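Local coordinates for F1 capsule-anchoring protein (Yersinia pestis, PDB 3FCG), which forms the middle domain of the Caf1A outer membrane usher, a Caf1 subunit-like domain crucial for secretion of Caf1 capsule fibres, at residues A23-V29 with N40-P44. Sequence-based numbering, arbitrary orientation.
Sequences ARTQARV and NELVP
Val29 and Glu41 form an antiparallel hydrogen-bonded pair, with Val29 N to Glu41 O at 2.9 Å and Glu41 N to Val29 O at 3.2 Å, and the strand segments 27-29 and 40-43 run 153° apart in direction. Val43 N continues the pairing with a nearly straight bond to Ala27 O (2.9 Å), whereas the return bond from Ala27 N to Val43 O is longer and bent. Between these pairs Arg28 and Leu42 stand side by side on one face, the CD2 methyl of Leu42 lying against Arg28 CB at 3.8 Å. The arginine chain starts extended and bends at chi3 (78°), which brings NH1 round to Asn40 OD1 at 3.0 Å. This bond meets the amide oxygen well off its C=O axis, with the guanidinium and amide planes 35° apart; OD1 sits at the guanidinium edge, slightly out of its plane. On the other face, which Ala27 and Glu41 share, Val29 CG2 and Val43 CG2 meet at 3.8 Å, with Ala23 CB more distantly beside the same Val43 methyl. Ala27 and Val29 are buried here, Val29 against Phe48 and Leu50 of strand 46-50 and Val64 of strand 60-67, Ala27 against Ile66. Strands 27-32 and 37-43 thus make a beta hairpin at the border of an antiparallel four-stranded sheet, consistent with the Ig-like, Caf1 subunit-like beta fold of the usher middle domain.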
loop_
_atom_site.group_PDB
_atom_site.type_symbol
_atom_site.label_atom_id
_atom_site.label_comp_id
_atom_site.label_asym_id
_atom_site.label_seq_id
_atom_site.Cartn_x
_atom_site.Cartn_y
_atom_site.Cartn_z
ATOM N N ALA A 23 -9.555 11.293 13.519
ATOM C CA ALA A 23 -10.996 11.212 13.745
ATOM C C ALA A 23 -11.304 11.395 15.230
ATOM O O ALA A 23 -10.630 10.808 16.085
ATOM C CB ALA A 23 -11.539 9.880 13.243
ATOM N N ARG A 24 -12.312 12.212 15.533
ATOM C CA ARG A 24 -12.709 12.463 16.921
ATOM C C ARG A 24 -13.329 11.201 17.526
ATOM O O ARG A 24 -12.688 10.512 18.323
ATOM C CB ARG A 24 -13.665 13.658 17.015
ATOM N N THR A 25 -14.563 10.896 17.129
ATOM C CA THR A 25 -15.197 9.626 17.471
ATOM C C THR A 25 -14.758 8.559 16.466
ATOM O O THR A 25 -13.874 8.802 15.643
ATOM C CB THR A 25 -16.741 9.740 17.454
ATOM O OG1 THR A 25 -17.181 10.195 16.167
ATOM C CG2 THR A 25 -17.233 10.703 18.534
ATOM N N GLN A 26 -15.358 7.375 16.541
ATOM C CA GLN A 26 -15.204 6.396 15.472
ATOM C C GLN A 26 -16.103 6.835 14.318
ATOM O O GLN A 26 -17.316 6.990 14.488
ATOM C CB GLN A 26 -15.508 4.968 15.948
ATOM C CG GLN A 26 -16.880 4.740 16.578
ATOM C CD GLN A 26 -17.017 3.360 17.213
ATOM O OE1 GLN A 26 -16.104 2.533 17.143
ATOM N NE2 GLN A 26 -18.162 3.112 17.840
ATOM N N ALA A 27 -15.497 7.060 13.154
ATOM C CA ALA A 27 -16.160 7.798 12.086
ATOM C C ALA A 27 -16.083 7.150 10.703
ATOM O O ALA A 27 -15.430 6.121 10.514
ATOM C CB ALA A 27 -15.607 9.221 12.034
ATOM N N ARG A 28 -16.782 7.768 9.752
ATOM C CA ARG A 28 -16.714 7.409 8.341
ATOM C C ARG A 28 -15.984 8.512 7.590
ATOM O O ARG A 28 -16.440 9.658 7.564
ATOM C CB ARG A 28 -18.122 7.229 7.769
ATOM C CG ARG A 28 -18.170 7.080 6.252
ATOM C CD ARG A 28 -19.566 6.737 5.773
ATOM N NE ARG A 28 -20.466 7.887 5.737
ATOM C CZ ARG A 28 -20.744 8.597 4.646
ATOM N NH1 ARG A 28 -20.191 8.290 3.478
ATOM N NH2 ARG A 28 -21.581 9.621 4.721
ATOM N N VAL A 29 -14.852 8.166 6.982
ATOM C CA VAL A 29 -14.075 9.139 6.216
ATOM C C VAL A 29 -14.346 8.997 4.720
ATOM O O VAL A 29 -14.023 7.978 4.108
ATOM C CB VAL A 29 -12.557 9.042 6.501
ATOM C CG1 VAL A 29 -11.831 10.224 5.879
ATOM C CG2 VAL A 29 -12.293 9.006 7.998
ATOM N N ASN A 40 -14.327 5.558 0.791
ATOM C CA ASN A 40 -15.310 5.503 1.863
ATOM C C ASN A 40 -14.893 4.406 2.840
ATOM O O ASN A 40 -15.032 3.214 2.547
ATOM C CB ASN A 40 -16.713 5.243 1.302
ATOM C CG ASN A 40 -17.711 6.319 1.698
ATOM O OD1 ASN A 40 -17.662 6.857 2.805
ATOM N ND2 ASN A 40 -18.628 6.634 0.790
ATOM N N GLU A 41 -14.361 4.816 3.989
ATOM C CA GLU A 41 -13.794 3.879 4.954
ATOM C C GLU A 41 -14.216 4.208 6.381
ATOM O O GLU A 41 -14.065 5.341 6.841
ATOM C CB GLU A 41 -12.265 3.866 4.839
ATOM C CG GLU A 41 -11.579 2.759 5.633
ATOM C CD GLU A 41 -10.070 2.731 5.440
ATOM O OE1 GLU A 41 -9.601 2.919 4.296
ATOM O OE2 GLU A 41 -9.350 2.507 6.438
ATOM N N LEU A 42 -14.749 3.203 7.072
ATOM C CA LEU A 42 -15.088 3.322 8.486
ATOM C C LEU A 42 -13.837 3.031 9.304
ATOM O O LEU A 42 -13.160 2.022 9.081
ATOM C CB LEU A 42 -16.215 2.355 8.858
ATOM C CG LEU A 42 -17.584 2.546 8.190
ATOM C CD1 LEU A 42 -18.342 1.233 8.142
ATOM C CD2 LEU A 42 -18.409 3.616 8.893
ATOM N N VAL A 43 -13.528 3.923 10.241
ATOM C CA VAL A 43 -12.286 3.842 11.015
ATOM C C VAL A 43 -12.518 3.967 12.525
ATOM O O VAL A 43 -13.493 4.592 12.951
ATOM C CB VAL A 43 -11.255 4.925 10.568
ATOM C CG1 VAL A 43 -10.674 4.592 9.198
ATOM C CG2 VAL A 43 -11.878 6.319 10.581
ATOM N N PRO A 44 -11.626 3.364 13.340
ATOM C CA PRO A 44 -11.626 3.645 14.777
ATOM C C PRO A 44 -11.208 5.088 15.059
ATOM O O PRO A 44 -10.636 5.747 14.185
ATOM C CB PRO A 44 -10.570 2.678 15.325
ATOM C CG PRO A 44 -9.685 2.379 14.166
ATOM C CD PRO A 44 -10.591 2.376 12.975
#